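Local coordinates for putative capsular polysaccharide biosynthesis protein (Streptococcus pneumoniae serotype 4, PDB 6EWJ), which binds pyridoxal phosphate and probably acts as a sugar aminotransferase in pneumococcal teichoic acid biosynthesis, at residues A[85-95]-A[350-360]. Numbering follows the deposited sequence.
Sequences VPAMTYTASCS and HYKPLPLLTAY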
loop_
_atom_site.group_PDB
_atom_site.type_symbol
_atom_site.label_atom_id
_atom_site.label_comp_id
_atom_site.label_asym_id
_atom_site.label_seq_id
_atom_site.Cartn_x
_atom_site.Cartn_y
_atom_site.Cartn_z
ATOM N N VAL A 85 3.300 -22.787 5.791
ATOM C CA VAL A 85 3.359 -22.487 4.379
ATOM C C VAL A 85 4.145 -23.588 3.654
ATOM O O VAL A 85 5.018 -24.203 4.249
ATOM C CB VAL A 85 4.062 -21.168 4.066
ATOM C CG1 VAL A 85 3.276 -20.030 4.650
ATOM C CG2 VAL A 85 5.506 -21.110 4.603
ATOM N N PRO A 86 3.876 -23.791 2.354
ATOM C CA PRO A 86 4.753 -24.690 1.618
ATOM C C PRO A 86 6.154 -24.160 1.451
ATOM O O PRO A 86 6.353 -22.937 1.407
ATOM C CB PRO A 86 4.066 -24.824 0.259
ATOM C CG PRO A 86 2.661 -24.296 0.421
ATOM C CD PRO A 86 2.779 -23.278 1.522
ATOM N N ALA A 87 7.118 -25.091 1.376
ATOM C CA ALA A 87 8.512 -24.759 1.084
ATOM C C ALA A 87 8.663 -24.286 -0.364
ATOM O O ALA A 87 9.568 -23.480 -0.665
ATOM C CB ALA A 87 9.404 -25.939 1.386
ATOM N N MET A 88 7.707 -24.680 -1.224
ATOM C CA MET A 88 7.669 -24.337 -2.628
ATOM C C MET A 88 6.556 -23.326 -2.832
ATOM O O MET A 88 5.390 -23.665 -3.060
ATOM C CB MET A 88 7.439 -25.599 -3.479
ATOM C CG MET A 88 7.064 -25.362 -4.963
ATOM S SD MET A 88 8.290 -24.351 -5.794
ATOM C CE MET A 88 9.710 -25.383 -5.514
ATOM N N THR A 89 6.915 -22.042 -2.713
ATOM C CA THR A 89 5.993 -20.951 -3.033
ATOM C C THR A 89 6.769 -19.645 -3.245
ATOM O O THR A 89 7.986 -19.605 -3.107
ATOM C CB THR A 89 4.935 -20.748 -1.944
ATOM O OG1 THR A 89 3.963 -19.788 -2.395
ATOM C CG2 THR A 89 5.537 -20.285 -0.647
ATOM N N TYR A 90 6.033 -18.599 -3.639
ATOM C CA TYR A 90 6.591 -17.290 -3.795
ATOM C C TYR A 90 6.872 -16.648 -2.426
ATOM O O TYR A 90 6.130 -16.893 -1.464
ATOM C CB TYR A 90 5.610 -16.413 -4.582
ATOM C CG TYR A 90 6.167 -15.028 -4.923
ATOM C CD1 TYR A 90 7.357 -14.872 -5.642
ATOM C CD2 TYR A 90 5.443 -13.877 -4.613
ATOM C CE1 TYR A 90 7.858 -13.600 -5.971
ATOM C CE2 TYR A 90 5.947 -12.606 -4.930
ATOM C CZ TYR A 90 7.147 -12.476 -5.601
ATOM O OH TYR A 90 7.583 -11.186 -5.936
ATOM N N THR A 91 7.907 -15.805 -2.333
ATOM C CA THR A 91 8.247 -15.204 -1.050
ATOM C C THR A 91 7.061 -14.509 -0.319
ATOM O O THR A 91 6.982 -14.568 0.912
ATOM C CB THR A 91 9.417 -14.193 -1.146
ATOM O OG1 THR A 91 9.711 -13.706 0.160
ATOM C CG2 THR A 91 9.124 -13.030 -2.086
ATOM N N ALA A 92 6.203 -13.817 -1.082
ATOM C CA ALA A 92 5.081 -13.083 -0.523
ATOM C C ALA A 92 4.088 -13.931 0.324
ATOM O O ALA A 92 3.486 -13.381 1.260
ATOM C CB ALA A 92 4.364 -12.365 -1.609
ATOM N N SER A 93 3.980 -15.240 0.048
ATOM C CA SER A 93 3.150 -16.128 0.885
ATOM C C SER A 93 3.691 -16.190 2.323
ATOM O O SER A 93 2.927 -16.454 3.240
ATOM C CB SER A 93 3.037 -17.570 0.310
ATOM O OG SER A 93 2.951 -17.611 -1.118
ATOM N N CYS A 94 4.991 -16.020 2.485
ATOM C CA CYS A 94 5.690 -16.205 3.734
ATOM C C CYS A 94 6.084 -14.929 4.447
ATOM O O CYS A 94 6.050 -14.863 5.691
ATOM C CB CYS A 94 6.928 -17.055 3.467
ATOM S SG CYS A 94 7.668 -17.739 4.988
ATOM N N SER A 95 6.504 -13.929 3.678
ATOM C CA SER A 95 6.965 -12.670 4.241
ATOM C C SER A 95 5.928 -12.009 5.137
ATOM O O SER A 95 6.273 -11.433 6.162
ATOM C CB SER A 95 7.326 -11.683 3.136
ATOM O OG SER A 95 6.219 -11.383 2.334
ATOM N N HIS A 350 9.340 -21.113 -11.473
ATOM C CA HIS A 350 8.441 -21.006 -10.331
ATOM C C HIS A 350 8.533 -22.316 -9.551
ATOM O O HIS A 350 7.930 -23.332 -9.978
ATOM C CB HIS A 350 7.005 -20.814 -10.781
ATOM C CG HIS A 350 6.774 -19.577 -11.586
ATOM N ND1 HIS A 350 7.060 -19.517 -12.925
ATOM C CD2 HIS A 350 6.336 -18.352 -11.236
ATOM C CE1 HIS A 350 6.769 -18.316 -13.384
ATOM N NE2 HIS A 350 6.360 -17.576 -12.369
ATOM N N TYR A 351 9.274 -22.366 -8.450
ATOM C CA TYR A 351 10.077 -21.274 -7.861
ATOM C C TYR A 351 11.271 -21.883 -7.186
ATOM O O TYR A 351 11.323 -23.072 -6.951
ATOM C CB TYR A 351 9.348 -20.582 -6.736
ATOM C CG TYR A 351 8.086 -19.831 -7.059
ATOM C CD1 TYR A 351 8.137 -18.518 -7.472
ATOM C CD2 TYR A 351 6.818 -20.439 -6.919
ATOM C CE1 TYR A 351 6.963 -17.798 -7.746
ATOM C CE2 TYR A 351 5.646 -19.708 -7.192
ATOM C CZ TYR A 351 5.743 -18.375 -7.603
ATOM O OH TYR A 351 4.570 -17.602 -7.883
ATOM N N LYS A 352 12.262 -21.039 -6.883
ATOM C CA LYS A 352 13.255 -21.379 -5.905
ATOM C C LYS A 352 12.513 -21.672 -4.628
ATOM O O LYS A 352 11.675 -20.892 -4.248
ATOM C CB LYS A 352 14.158 -20.181 -5.620
ATOM C CG LYS A 352 15.138 -19.898 -6.696
ATOM C CD LYS A 352 16.222 -18.954 -6.157
ATOM C CE LYS A 352 17.324 -18.826 -7.150
ATOM N NZ LYS A 352 18.306 -17.770 -6.727
ATOM N N PRO A 353 12.821 -22.791 -3.938
ATOM C CA PRO A 353 12.163 -23.031 -2.678
ATOM C C PRO A 353 12.630 -21.929 -1.714
ATOM O O PRO A 353 13.760 -21.446 -1.833
ATOM C CB PRO A 353 12.735 -24.379 -2.229
ATOM C CG PRO A 353 13.149 -25.033 -3.489
ATOM C CD PRO A 353 13.647 -23.930 -4.352
ATOM N N LEU A 354 11.769 -21.566 -0.779
ATOM C CA LEU A 354 12.057 -20.468 0.157
ATOM C C LEU A 354 13.419 -20.611 0.860
ATOM O O LEU A 354 14.117 -19.640 0.936
ATOM C CB LEU A 354 10.938 -20.325 1.163
ATOM C CG LEU A 354 9.579 -19.975 0.503
ATOM C CD1 LEU A 354 8.577 -19.753 1.615
ATOM C CD2 LEU A 354 9.580 -18.730 -0.382
ATOM N N PRO A 355 13.804 -21.852 1.281
ATOM C CA PRO A 355 15.080 -22.047 1.953
ATOM C C PRO A 355 16.292 -21.740 1.113
ATOM O O PRO A 355 17.332 -21.590 1.688
ATOM C CB PRO A 355 15.053 -23.521 2.344
ATOM C CG PRO A 355 13.607 -23.844 2.455
ATOM C CD PRO A 355 12.986 -23.083 1.351
ATOM N N LEU A 356 16.141 -21.570 -0.216
ATOM C CA LEU A 356 17.277 -21.116 -1.042
ATOM C C LEU A 356 17.548 -19.624 -0.920
ATOM O O LEU A 356 18.643 -19.204 -1.221
ATOM C CB LEU A 356 17.110 -21.461 -2.522
ATOM C CG LEU A 356 17.300 -22.931 -2.994
ATOM C CD1 LEU A 356 17.304 -23.004 -4.519
ATOM C CD2 LEU A 356 18.572 -23.525 -2.462
ATOM N N LEU A 357 16.553 -18.863 -0.467
ATOM C CA LEU A 357 16.589 -17.398 -0.449
ATOM C C LEU A 357 17.279 -16.933 0.838
ATOM O O LEU A 357 17.015 -17.457 1.925
ATOM C CB LEU A 357 15.191 -16.834 -0.558
ATOM C CG LEU A 357 14.316 -17.313 -1.734
ATOM C CD1 LEU A 357 12.876 -16.860 -1.527
ATOM C CD2 LEU A 357 14.861 -16.911 -3.112
ATOM N N THR A 358 18.184 -15.984 0.693
ATOM C CA THR A 358 18.891 -15.409 1.834
ATOM C C THR A 358 18.035 -15.045 3.039
ATOM O O THR A 358 18.381 -15.395 4.155
ATOM C CB THR A 358 19.713 -14.184 1.345
ATOM O OG1 THR A 358 20.669 -14.641 0.368
ATOM C CG2 THR A 358 20.399 -13.394 2.486
ATOM N N ALA A 359 16.904 -14.395 2.814
ATOM C CA ALA A 359 16.039 -13.993 3.905
ATOM C C ALA A 359 15.611 -15.143 4.803
ATOM O O ALA A 359 15.549 -14.988 6.024
ATOM C CB ALA A 359 14.807 -13.286 3.341
ATOM N N TYR A 360 15.307 -16.301 4.189
ATOM C CA TYR A 360 14.785 -17.443 4.936
ATOM C C TYR A 360 15.905 -18.332 5.459
ATOM O O TYR A 360 15.826 -18.877 6.574
ATOM C CB TYR A 360 13.756 -18.205 4.081
ATOM C CG TYR A 360 12.615 -17.275 3.707
ATOM C CD1 TYR A 360 11.788 -16.787 4.668
ATOM C CD2 TYR A 360 12.457 -16.800 2.398
ATOM C CE1 TYR A 360 10.748 -15.898 4.353
ATOM C CE2 TYR A 360 11.422 -15.903 2.060
ATOM C CZ TYR A 360 10.567 -15.461 3.033
ATOM O OH TYR A 360 9.553 -14.556 2.756
HETATM O O HOH W 1 10.250 -18.500 -3.786
#
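Leu354 packs into the bend between strand 82-86 and helix 92-99 and shows how one residue can pair a backbone hydrogen bond with an apolar side-chain contact. Its N donates to Ala87 O (2.9 Å, N-H...O 162°), and the donor lies almost in line with the C=O bond. With CG anti to Leu354's own C (chi1 -62°), CB and CG pass the Ala87 carbonyl oxygen, and the methyls reach the bend. There they part: CD1 lies against Cys94 CB at 3.7 Å and Thr89 CG2, while CD2 presses on Thr89 O and Thr91 CA. Met106 of strand 103-107 also touches this leucine.

Toward the other end of the contact, the Tyr351 ring takes the Thr89-Tyr90 peptide over one face, with Tyr90 N 3.7 Å above its plane and toward the ring's margin; His350 CB covers the opposite face over the centre. Tyr351 CZ also meets Tyr90 CB, and the two rings are inclined at 35°, oblique to each other. In the type I fold of these pyridoxal phosphate enzymes, the loop carrying Tyr351 is thus held against the segment after strand 82-86 of the seven-stranded mixed sheet. Tyr351, which follows a cis peptide bond, belongs to the cofactor site, empty here, where its side chain adjoins that of His179. At the edge of the same ring sits the sulfur of Met88, whose chain, bent at chi2 and chi3, brings CE to 3.2 Å from Tyr351 O. A water donates to both Thr89 O and Lys352 O, so the two backbones are joined there as well.

Near the start of helix 92-99, the Tyr360 and Thr91 side chains are set roughly perpendicular: Tyr360 OH and Thr91 OG1, which lies in the ring plane, share a hydrogen bond of 2.7 Å, either able to donate, and Cys94 SG rests obliquely against the ring, 3.6 Å from Tyr360 CE1.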